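Side-chain contacts in nicotinate-nucleotide diphosphorylase (Carboxylating) (Streptococcus pyogenes GA06023, PDB 5HUO), which catalyses the formation of nicotinate mononucleotide, carbon dioxide and diphosphate from quinolinate and phosphoribosyl pyrophosphate in NAD biosynthesis: residues I142-A147 / K300-S305; A147-A152 / S292-H297. One frame throughout, in Å; residues are numbered along the deposited sequence.

Contact 1: I142-A147 / K300-S305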
# COMPACT_ATOMS: atom_id res chain seq x y z
N ILE A 142 -18.38 -21.82 8.08
CA ILE A 142 -17.99 -22.57 6.88
C ILE A 142 -17.54 -23.97 7.24
O ILE A 142 -17.91 -24.96 6.58
CB ILE A 142 -16.90 -21.82 6.11
CG1 ILE A 142 -17.52 -20.59 5.44
CG2 ILE A 142 -16.25 -22.71 5.05
CD1 ILE A 142 -16.48 -19.62 4.88
N ALA A 143 -16.72 -24.07 8.27
CA ALA A 143 -16.18 -25.40 8.70
C ALA A 143 -17.34 -26.33 9.08
O ALA A 143 -17.42 -27.47 8.63
CB ALA A 143 -15.22 -25.26 9.83
N SER A 144 -18.25 -25.77 9.85
CA SER A 144 -19.46 -26.46 10.31
C SER A 144 -20.25 -26.99 9.10
O SER A 144 -20.67 -28.16 9.03
CB SER A 144 -20.31 -25.55 11.13
OG SER A 144 -19.70 -25.23 12.39
N MET A 145 -20.48 -26.10 8.16
CA MET A 145 -21.29 -26.46 6.99
C MET A 145 -20.60 -27.55 6.15
O MET A 145 -21.26 -28.48 5.68
CB MET A 145 -21.60 -25.24 6.14
CG MET A 145 -22.68 -25.51 5.11
SD MET A 145 -22.89 -24.00 4.18
CE MET A 145 -24.08 -24.54 2.91
N THR A 146 -19.30 -27.39 5.95
CA THR A 146 -18.49 -28.38 5.24
C THR A 146 -18.59 -29.76 5.92
O THR A 146 -18.92 -30.76 5.30
CB THR A 146 -17.03 -27.96 5.18
OG1 THR A 146 -16.93 -26.73 4.48
CG2 THR A 146 -16.19 -29.02 4.46
N ALA A 147 -18.41 -29.75 7.23
CA ALA A 147 -18.58 -30.96 8.06
C ALA A 147 -19.93 -31.59 7.89
O ALA A 147 -20.05 -32.81 7.78
CB ALA A 147 -18.35 -30.66 9.51
N LYS A 300 -23.87 -20.03 6.79
CA LYS A 300 -24.36 -19.31 7.95
C LYS A 300 -23.21 -19.13 8.90
O LYS A 300 -22.37 -20.00 9.00
CB LYS A 300 -25.50 -20.07 8.61
CG LYS A 300 -26.79 -19.93 7.83
CD LYS A 300 -27.92 -20.73 8.49
CE LYS A 300 -29.31 -20.47 7.88
NZ LYS A 300 -30.45 -20.86 8.79
N SER A 301 -23.12 -18.02 9.59
CA SER A 301 -22.02 -17.90 10.52
C SER A 301 -22.41 -18.66 11.78
O SER A 301 -23.56 -18.83 12.05
CB SER A 301 -21.55 -16.45 10.77
OG SER A 301 -22.64 -15.69 11.12
N LEU A 302 -21.42 -19.12 12.54
CA LEU A 302 -21.67 -19.84 13.77
C LEU A 302 -21.60 -18.87 14.94
O LEU A 302 -20.63 -18.14 15.10
CB LEU A 302 -20.62 -20.93 13.96
CG LEU A 302 -20.95 -21.99 15.01
CD1 LEU A 302 -21.97 -22.94 14.40
CD2 LEU A 302 -19.68 -22.78 15.39
N ASP A 303 -22.59 -18.94 15.82
CA ASP A 303 -22.69 -18.00 16.94
C ASP A 303 -21.66 -18.28 18.12
O ASP A 303 -21.45 -19.46 18.54
CB ASP A 303 -24.12 -17.97 17.43
CG ASP A 303 -24.42 -16.71 18.32
OD1 ASP A 303 -23.66 -15.71 18.32
OD2 ASP A 303 -25.44 -16.75 19.05
N PHE A 304 -20.97 -17.22 18.54
CA PHE A 304 -20.10 -17.19 19.70
C PHE A 304 -20.40 -15.89 20.46
O PHE A 304 -20.99 -14.98 19.90
CB PHE A 304 -18.60 -17.11 19.35
CG PHE A 304 -18.02 -18.35 18.73
CD1 PHE A 304 -18.17 -18.61 17.36
CD2 PHE A 304 -17.29 -19.23 19.48
CE1 PHE A 304 -17.63 -19.73 16.78
CE2 PHE A 304 -16.72 -20.36 18.90
CZ PHE A 304 -16.89 -20.61 17.56
N SER A 305 -19.97 -15.80 21.72
CA SER A 305 -19.98 -14.55 22.41
C SER A 305 -18.78 -14.44 23.34
O SER A 305 -18.19 -15.40 23.74
CB SER A 305 -21.25 -14.37 23.20
OG SER A 305 -21.13 -14.99 24.48
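Ser144 OG, the atom of helix 122-153 that meets Leu302, is gripped from two other directions: it is hydrogen-bonded to Val78 N and to Ser140 O one helical turn back. The contact lies where the chain leaves the C-terminal barrel of this quinolinate phosphoribosyltransferase fold and runs beside the long helix to strand 304-311, the outermost strand, within this chain, of the antiparallel sheet. Leu302 turns toward the helix with CG anti to its own backbone N (chi1 -165°), and both methyls of its fork face the serine oxygen from the same side: CD1 lies 3.8 Å and CD2 3.9 Å from Ser144 OG. These are van der Waals contacts; the hydroxyl spends its bonding on the backbone, and the methyls merely pack against it. Ser140 also touches Leu302, which is tied to Gln137 by a backbone hydrogen bond, so three positions on successive turns of the helix meet the strand's approach. At the near end the contact loosens. Ile142 N comes no nearer than 4.5 Å to Lys300 O, and the Lys300 side chain leads off, while Ser301 is hydrogen-bonded to Ser298 and His297 of the second subunit. Ile142 packs on helix 171-180. Its carbonyl accepts twice, from Thr146 N and from Thr146 OG1, the hydroxyl lying 2.9 Å from Ile142 O and well above the carbonyl plane.

Contact 2: A147-A152 / S292-H297. With SO4 (sulfate ion), chain I.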
# COMPACT_ATOMS: atom_id res chain seq x y z
N ALA A 147 -18.41 -29.75 7.23
CA ALA A 147 -18.58 -30.96 8.06
C ALA A 147 -19.93 -31.59 7.89
O ALA A 147 -20.05 -32.81 7.78
CB ALA A 147 -18.35 -30.66 9.51
N ALA A 148 -20.96 -30.76 7.86
CA ALA A 148 -22.34 -31.24 7.69
C ALA A 148 -22.53 -31.92 6.32
O ALA A 148 -23.24 -32.93 6.20
CB ALA A 148 -23.32 -30.10 7.85
N TYR A 149 -21.97 -31.32 5.28
CA TYR A 149 -22.06 -31.88 3.94
C TYR A 149 -21.38 -33.24 3.88
O TYR A 149 -21.89 -34.18 3.28
CB TYR A 149 -21.42 -30.95 2.92
CG TYR A 149 -22.35 -29.88 2.32
CD1 TYR A 149 -23.17 -29.13 3.11
CD2 TYR A 149 -22.38 -29.63 0.94
CE1 TYR A 149 -23.97 -28.16 2.57
CE2 TYR A 149 -23.19 -28.67 0.41
CZ TYR A 149 -23.98 -27.94 1.22
OH TYR A 149 -24.81 -26.97 0.70
N VAL A 150 -20.21 -33.32 4.49
CA VAL A 150 -19.47 -34.58 4.49
C VAL A 150 -20.32 -35.70 5.10
O VAL A 150 -20.40 -36.78 4.57
CB VAL A 150 -18.12 -34.47 5.24
CG1 VAL A 150 -17.54 -35.83 5.56
CG2 VAL A 150 -17.14 -33.69 4.39
N GLU A 151 -20.91 -35.43 6.27
CA GLU A 151 -21.75 -36.39 6.92
C GLU A 151 -22.99 -36.77 6.09
O GLU A 151 -23.28 -37.92 5.93
CB GLU A 151 -22.22 -35.90 8.25
CG GLU A 151 -23.13 -36.92 8.91
CD GLU A 151 -23.06 -36.91 10.40
OE1 GLU A 151 -22.83 -35.82 11.00
OE2 GLU A 151 -23.29 -38.03 10.95
N ALA A 152 -23.69 -35.78 5.60
CA ALA A 152 -24.83 -36.01 4.73
C ALA A 152 -24.53 -36.92 3.53
O ALA A 152 -25.34 -37.74 3.10
CB ALA A 152 -25.37 -34.69 4.23
N SER A 292 -19.06 -27.96 -4.20
CA SER A 292 -20.16 -27.09 -3.86
C SER A 292 -19.72 -25.62 -3.61
O SER A 292 -18.93 -25.31 -2.75
CB SER A 292 -20.86 -27.61 -2.61
OG SER A 292 -22.02 -26.83 -2.31
N GLY A 293 -20.35 -24.72 -4.33
CA GLY A 293 -20.19 -23.28 -4.06
C GLY A 293 -20.80 -22.78 -2.76
O GLY A 293 -20.35 -21.81 -2.19
N SER A 294 -21.87 -23.46 -2.33
CA SER A 294 -22.65 -23.00 -1.15
C SER A 294 -21.84 -23.01 0.13
O SER A 294 -22.06 -22.23 1.05
CB SER A 294 -23.85 -23.87 -0.96
OG SER A 294 -24.62 -23.86 -2.12
N LEU A 295 -20.87 -23.90 0.16
CA LEU A 295 -19.98 -24.00 1.33
C LEU A 295 -19.31 -22.68 1.65
O LEU A 295 -19.06 -22.38 2.82
CB LEU A 295 -18.89 -25.04 1.08
CG LEU A 295 -19.38 -26.49 1.03
CD1 LEU A 295 -18.18 -27.39 0.82
CD2 LEU A 295 -20.10 -26.85 2.31
N THR A 296 -19.04 -21.90 0.61
CA THR A 296 -18.35 -20.61 0.78
C THR A 296 -19.22 -19.41 0.47
O THR A 296 -19.09 -18.39 1.14
CB THR A 296 -17.07 -20.55 -0.06
OG1 THR A 296 -17.36 -20.93 -1.41
CG2 THR A 296 -16.06 -21.48 0.49
N HIS A 297 -20.14 -19.52 -0.47
CA HIS A 297 -20.97 -18.30 -0.81
C HIS A 297 -22.23 -18.10 0.04
O HIS A 297 -22.81 -17.03 0.02
CB HIS A 297 -21.26 -18.16 -2.33
CG HIS A 297 -22.17 -19.19 -2.92
ND1 HIS A 297 -23.42 -19.49 -2.40
CD2 HIS A 297 -22.05 -19.95 -4.04
CE1 HIS A 297 -24.02 -20.39 -3.15
NE2 HIS A 297 -23.20 -20.71 -4.14
S SO4 I . -22.99 -24.01 -6.72
O1 SO4 I . -24.10 -24.95 -6.48
O2 SO4 I . -21.75 -24.69 -6.37
O3 SO4 I . -22.87 -23.77 -8.14
O4 SO4 I . -23.16 -22.72 -6.01
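Tyr149 and Leu295 meet methyl against ring face. The leucine branch CD2 sits over the middle of the phenol ring, 3.7 Å from the Tyr149 centroid and only 9° off the ring normal, a well-centred CH-pi contact. The leucine reaches it with CG beside its own backbone N (chi1 -69°); CD1 continues the extended chain, and CD2 is the branch that turns to the ring. The two side chains run antiparallel past one another, so the phenol reaches beyond Leu295 to the turn that leads into the short helix. There Tyr149 OH lies 3.6 Å from Ser294 CB, and Ser292 OG approaches the ring obliquely, 3.5 Å from Tyr149 CE2. That serine oxygen is hydrogen-bonded to Ile274 O and weakly accepts from Ser294 N, a capping bond of 3.4 Å to Ser292 OG. Asp275 and Met276 also touch the tyrosine.

Past this packed layer a sulfate ion, probably from the crystallisation liquor, sits against the turn. His297 NE2 donates to sulfate O4 at 2.7 Å with the oxygen at the ring edge, near its plane. The imidazole is folded back over its own turn, so that Gly293 O and Ser294 CA lie over one face. Gly293 N also meets the ion, at a distance too short to be trusted, and Lys165 NZ is hydrogen-bonded to it as well. An anion held by His297 and Lys165 beside the Gly293 amide, in the turn after strand 289-291, is consistent with the phosphate-binding site at the strand ends of an alpha/beta barrel.

Both contacts use helix 122-153 and share Ala147, but they bind different things to it. Contact 2 is buried and belongs to the barrel, with an aromatic face, a methyl and small serine side chains packed behind an anion site. Contact 1 is smaller and only partly buried; there the helix meets the chain on its way from the barrel to the antiparallel sheet, and methyls rest on a serine oxygen bonded to backbone. Residues 294-297 and 304-311 follow each other in sequence, and the two regions touch directly: Leu295 CD2 lies 3.7 Å from Thr146 CA, and Met145 CE packs on Ser294 O. Near this junction Ser301 and His297 both pair with the second subunit.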